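Local coordinates for lysine-sensitive aspartokinase 3 (Escherichia coli, PDB 2J0W), which catalyses the ATP-dependent phosphorylation of L-aspartate to 4-phospho-L-aspartate, the first step toward lysine, and is feedback-inhibited by lysine, at residues Glu437-Val440 with Gln441-Ser445; Gln138-Val142 with Arg143-Arg147. One frame throughout, in Å; residues are numbered along the deposited sequence.

Contact 1 of 2, residues Glu437-Val440 with Gln441-Ser445; sequences EQVV and QKLHS
Val439 and Leu443 touch one turn apart on the buried flank of helix 436-448, with Val439 CG1 4.2 Å from Leu443 CD1. Leu443 CG lies anti to its carbonyl carbon (chi1 -66°), which brings it 3.4 Å from Val439 O, and the side chain also touches Leu302 of strand 299-313. Both residues are apolar and buried, Val439 on Phe413 of a loop, leaving no polar side-chain group to satisfy. On the more open flank, Gln438 and Lys442 run side by side and point the same way. Lys442 CG lies beside its backbone N and passes 3.3 Å from Gln438 O; bends at the second and fourth torsions then bring NZ to 3.7 Å from Gln438 OE1, too long to call a bond. Gln441 leans back over the preceding turn, its aliphatic CG 3.4 Å from Glu437 O. Four backbone bonds join the turns; the straightest, Leu443 N to Val439 O, is 2.9 Å long with an N-H...O angle of 175°.

His444 turns its ring away. CG stands anti to the backbone N (chi1 -166°), while CB stays 3.2 Å from Val440 O. NE2 bonds to Thr228 OG1 and ND1 to Glu449 OE2, and the ring also meets that of Phe448. With both nitrogens engaged, the buried imidazole is fixed in rotation, and the nearby carboxylate would tend to favour its protonated form. The chemistry divides the helix into an apolar flank against strand 299-313 and the Phe413 loop, a flank of long amide and amine chains that can reach water, and a histidine tied to Thr228.

Contact 2 of 2, residues Gln138-Val142 with Arg143-Arg147; sequences QWFDV and RKVMR
At the end of strand 137-139, the edge strand of the amino acid kinase sheet, the chain folds into a type I turn, Asp141 to Lys144, and continues in a tight irregular turn. The first turn is closed by Lys144 N, which bonds Asp141 O at 2.8 Å. Val142 O then accepts from two amides on opposite faces of its carbonyl plane, Val145 N and Met146 N, the latter at 2.7 Å. Met146 is itself the centre of an inverse gamma turn.

Asp141 and Arg143 form a salt bridge. Arg143 NH2 reaches Asp141 OD2 on its syn side at 2.8 Å, and NE adds a weak bond to the same oxygen. A bend at the third torsion (chi3 -67°) swings the guanidinium back along the carboxylate, and the two planes lie only 20° apart, nearly coplanar. NH1 is left to bond Thr193 OG1, so one arginine serves two partners, as its broad planar group allows.

Phe140 CZ lies 4.4 Å from Val145 CG2, which sits at the ring edge, while CE1 is 4.0 Å from Lys144 CD, whose extended chain runs past the ring. Val142 and Met146, both buried and apolar, approach with their CB atoms 4.3 Å apart.

Phe140 and Val145 face helix 159-176 through Leu170, Leu162 and Leu165. Trp139 and Arg143 instead lean on helix 108-131, sharing Leu120, and Val142 packs on Ile185 of strand 185-187, so the turn is wedged between two helices and a hairpin.

Contact 2 comes first along the chain, in the amino acid kinase domain, and contact 1 near the C-terminus, on helix 436-448 in the ACT region required for homodimerization. Their centres lie 43 Å apart, on opposite sides of the chain's centre, and they share no sheet: residues 138-147 begin on the edge strand of the nine-stranded kinase sheet and run into the loop after it, whereas helix 436-448 packs on strand 299-313 of the antiparallel ACT sheet. Neither touches a ligand, though the side chain of Val142 is about 11 Å from the bound aspartate and that of His444 about 9 Å from ADP, consistent with the ACT region lying close enough to the nucleotide site to be coupled to it.

Contact 1 of 2, residues Glu437-Val440 with Gln441-Ser445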
loop_
_atom_site.group_PDB
_atom_site.type_symbol
_atom_site.label_atom_id
_atom_site.label_comp_id
_atom_site.label_asym_id
_atom_site.label_seq_id
_atom_site.Cartn_x
_atom_site.Cartn_y
_atom_site.Cartn_z
ATOM N N GLU A 437 -15.693 -5.562 17.616
ATOM C CA GLU A 437 -16.858 -6.418 17.430
ATOM C C GLU A 437 -18.151 -5.703 17.041
ATOM O O GLU A 437 -18.893 -6.198 16.185
ATOM C CB GLU A 437 -17.077 -7.281 18.674
ATOM C CG GLU A 437 -15.901 -8.188 18.979
ATOM C CD GLU A 437 -16.189 -9.182 20.078
ATOM O OE1 GLU A 437 -16.809 -8.794 21.092
ATOM O OE2 GLU A 437 -15.781 -10.352 19.939
ATOM N N GLN A 438 -18.428 -4.549 17.650
ATOM C CA GLN A 438 -19.647 -3.816 17.311
ATOM C C GLN A 438 -19.667 -3.511 15.801
ATOM O O GLN A 438 -20.731 -3.476 15.171
ATOM C CB GLN A 438 -19.749 -2.514 18.114
ATOM C CG GLN A 438 -21.111 -1.847 17.965
ATOM C CD GLN A 438 -21.168 -0.440 18.539
ATOM O OE1 GLN A 438 -22.191 0.240 18.440
ATOM N NE2 GLN A 438 -20.071 0.005 19.133
ATOM N N VAL A 439 -18.488 -3.302 15.224
ATOM C CA VAL A 439 -18.380 -3.040 13.799
ATOM C C VAL A 439 -18.735 -4.317 13.038
ATOM O O VAL A 439 -19.564 -4.298 12.130
ATOM C CB VAL A 439 -16.945 -2.598 13.428
ATOM C CG1 VAL A 439 -16.775 -2.551 11.912
ATOM C CG2 VAL A 439 -16.661 -1.231 14.026
ATOM N N VAL A 440 -18.114 -5.428 13.417
ATOM C CA VAL A 440 -18.374 -6.705 12.762
ATOM C C VAL A 440 -19.864 -7.011 12.752
ATOM O O VAL A 440 -20.409 -7.544 11.779
ATOM C CB VAL A 440 -17.650 -7.838 13.482
ATOM C CG1 VAL A 440 -17.966 -9.167 12.825
ATOM C CG2 VAL A 440 -16.167 -7.562 13.462
ATOM N N GLN A 441 -20.517 -6.666 13.853
ATOM C CA GLN A 441 -21.943 -6.892 13.992
ATOM C C GLN A 441 -22.700 -5.949 13.065
ATOM O O GLN A 441 -23.496 -6.393 12.235
ATOM C CB GLN A 441 -22.355 -6.665 15.450
ATOM C CG GLN A 441 -21.860 -7.748 16.408
ATOM C CD GLN A 441 -21.667 -7.240 17.829
ATOM O OE1 GLN A 441 -21.393 -8.017 18.742
ATOM N NE2 GLN A 441 -21.801 -5.930 18.021
ATOM N N LYS A 442 -22.437 -4.652 13.184
ATOM C CA LYS A 442 -23.124 -3.703 12.333
ATOM C C LYS A 442 -23.052 -4.077 10.861
ATOM O O LYS A 442 -24.073 -4.053 10.178
ATOM C CB LYS A 442 -22.579 -2.297 12.545
ATOM C CG LYS A 442 -23.065 -1.649 13.832
ATOM C CD LYS A 442 -24.592 -1.569 13.878
ATOM C CE LYS A 442 -25.072 -0.961 15.193
ATOM N NZ LYS A 442 -24.404 0.348 15.480
ATOM N N LEU A 443 -21.865 -4.428 10.371
ATOM C CA LEU A 443 -21.697 -4.806 8.964
ATOM C C LEU A 443 -22.520 -6.025 8.595
ATOM O O LEU A 443 -23.411 -5.970 7.749
ATOM C CB LEU A 443 -20.235 -5.122 8.659
ATOM C CG LEU A 443 -19.192 -4.015 8.732
ATOM C CD1 LEU A 443 -17.853 -4.624 8.377
ATOM C CD2 LEU A 443 -19.533 -2.887 7.774
ATOM N N HIS A 444 -22.180 -7.132 9.239
ATOM C CA HIS A 444 -22.835 -8.425 9.038
ATOM C C HIS A 444 -24.344 -8.266 8.931
ATOM O O HIS A 444 -24.991 -8.850 8.048
ATOM C CB HIS A 444 -22.492 -9.349 10.219
ATOM C CG HIS A 444 -22.819 -10.784 9.979
ATOM N ND1 HIS A 444 -24.007 -11.350 10.376
ATOM C CD2 HIS A 444 -22.130 -11.754 9.334
ATOM C CE1 HIS A 444 -24.040 -12.612 9.983
ATOM N NE2 HIS A 444 -22.915 -12.881 9.348
ATOM N N SER A 445 -24.887 -7.460 9.840
ATOM C CA SER A 445 -26.312 -7.194 9.914
ATOM C C SER A 445 -26.907 -6.745 8.580
ATOM O O SER A 445 -27.628 -7.516 7.947
ATOM C CB SER A 445 -26.584 -6.145 11.005
ATOM O OG SER A 445 -27.969 -5.915 11.144
#

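Contact 2 of 2, residues Gln138-Val142 with Arg143-Arg147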
loop_
_atom_site.group_PDB
_atom_site.type_symbol
_atom_site.label_atom_id
_atom_site.label_comp_id
_atom_site.label_asym_id
_atom_site.label_seq_id
_atom_site.Cartn_x
_atom_site.Cartn_y
_atom_site.Cartn_z
ATOM N N GLN A 138 -2.338 -47.918 15.132
ATOM C CA GLN A 138 -1.001 -47.704 15.665
ATOM C C GLN A 138 -0.605 -46.233 15.796
ATOM O O GLN A 138 -1.038 -45.368 15.031
ATOM C CB GLN A 138 0.029 -48.483 14.835
ATOM C CG GLN A 138 -0.089 -48.264 13.327
ATOM C CD GLN A 138 0.847 -49.158 12.559
ATOM O OE1 GLN A 138 2.055 -49.195 12.830
ATOM N NE2 GLN A 138 0.301 -49.888 11.569
ATOM N N TRP A 139 0.229 -45.978 16.796
ATOM C CA TRP A 139 0.723 -44.646 17.106
ATOM C C TRP A 139 1.933 -44.363 16.226
ATOM O O TRP A 139 2.742 -45.260 15.973
ATOM C CB TRP A 139 1.114 -44.599 18.587
ATOM C CG TRP A 139 1.542 -43.265 19.096
ATOM C CD1 TRP A 139 0.738 -42.266 19.570
ATOM C CD2 TRP A 139 2.887 -42.782 19.197
ATOM N NE1 TRP A 139 1.503 -41.189 19.958
ATOM C CE2 TRP A 139 2.825 -41.478 19.738
ATOM C CE3 TRP A 139 4.143 -43.325 18.880
ATOM C CZ2 TRP A 139 3.972 -40.706 19.973
ATOM C CZ3 TRP A 139 5.287 -42.554 19.112
ATOM C CH2 TRP A 139 5.190 -41.259 19.651
ATOM N N PHE A 140 2.051 -43.122 15.752
ATOM C CA PHE A 140 3.174 -42.730 14.904
ATOM C C PHE A 140 3.669 -41.340 15.271
ATOM O O PHE A 140 2.869 -40.435 15.485
ATOM C CB PHE A 140 2.762 -42.740 13.436
ATOM C CG PHE A 140 3.905 -42.515 12.497
ATOM C CD1 PHE A 140 4.849 -43.513 12.284
ATOM C CD2 PHE A 140 4.055 -41.300 11.843
ATOM C CE1 PHE A 140 5.938 -43.302 11.424
ATOM C CE2 PHE A 140 5.141 -41.077 10.979
ATOM C CZ PHE A 140 6.082 -42.081 10.770
ATOM N N ASP A 141 4.989 -41.175 15.315
ATOM C CA ASP A 141 5.622 -39.892 15.667
ATOM C C ASP A 141 5.893 -39.006 14.432
ATOM O O ASP A 141 6.930 -39.164 13.777
ATOM C CB ASP A 141 6.943 -40.179 16.395
ATOM C CG ASP A 141 7.601 -38.926 16.949
ATOM O OD1 ASP A 141 7.436 -37.827 16.368
ATOM O OD2 ASP A 141 8.306 -39.051 17.972
ATOM N N VAL A 142 4.995 -38.065 14.124
ATOM C CA VAL A 142 5.197 -37.219 12.948
ATOM C C VAL A 142 6.589 -36.683 12.833
ATOM O O VAL A 142 7.072 -36.450 11.729
ATOM C CB VAL A 142 4.293 -35.976 12.891
ATOM C CG1 VAL A 142 3.009 -36.287 12.157
ATOM C CG2 VAL A 142 4.047 -35.445 14.274
ATOM N N ARG A 143 7.245 -36.468 13.957
ATOM C CA ARG A 143 8.590 -35.923 13.895
ATOM C C ARG A 143 9.514 -36.720 12.982
ATOM O O ARG A 143 10.483 -36.177 12.448
ATOM C CB ARG A 143 9.160 -35.793 15.301
ATOM C CG ARG A 143 8.398 -34.767 16.111
ATOM C CD ARG A 143 8.927 -34.661 17.509
ATOM N NE ARG A 143 8.681 -35.889 18.251
ATOM C CZ ARG A 143 9.013 -36.070 19.525
ATOM N NH1 ARG A 143 9.607 -35.098 20.218
ATOM N NH2 ARG A 143 8.764 -37.235 20.100
ATOM N N LYS A 144 9.211 -37.998 12.775
ATOM C CA LYS A 144 10.033 -38.815 11.883
ATOM C C LYS A 144 9.832 -38.344 10.447
ATOM O O LYS A 144 10.676 -38.580 9.583
ATOM C CB LYS A 144 9.647 -40.289 11.965
ATOM C CG LYS A 144 9.815 -40.929 13.320
ATOM C CD LYS A 144 9.321 -42.369 13.267
ATOM C CE LYS A 144 9.185 -42.978 14.656
ATOM N NZ LYS A 144 8.387 -44.237 14.598
ATOM N N VAL A 145 8.716 -37.668 10.193
ATOM C CA VAL A 145 8.422 -37.198 8.854
ATOM C C VAL A 145 8.324 -35.702 8.636
ATOM O O VAL A 145 8.791 -35.201 7.611
ATOM C CB VAL A 145 7.143 -37.843 8.347
ATOM C CG1 VAL A 145 6.470 -36.940 7.335
ATOM C CG2 VAL A 145 7.484 -39.196 7.720
ATOM N N MET A 146 7.722 -34.989 9.583
ATOM C CA MET A 146 7.531 -33.540 9.476
ATOM C C MET A 146 8.801 -32.723 9.683
ATOM O O MET A 146 8.976 -32.113 10.739
ATOM C CB MET A 146 6.479 -33.105 10.503
ATOM C CG MET A 146 6.072 -31.651 10.439
ATOM S SD MET A 146 5.309 -31.261 8.861
ATOM C CE MET A 146 3.772 -32.071 9.050
ATOM N N ARG A 147 9.688 -32.703 8.686
ATOM C CA ARG A 147 10.931 -31.939 8.788
ATOM C C ARG A 147 10.676 -30.463 8.570
ATOM O O ARG A 147 9.972 -30.087 7.631
ATOM C CB ARG A 147 11.938 -32.388 7.747
ATOM C CG ARG A 147 13.317 -31.767 7.950
ATOM C CD ARG A 147 14.248 -32.804 8.528
ATOM N NE ARG A 147 13.602 -33.497 9.640
ATOM C CZ ARG A 147 13.881 -34.746 9.997
ATOM N NH1 ARG A 147 14.798 -35.437 9.325
ATOM N NH2 ARG A 147 13.239 -35.305 11.015
#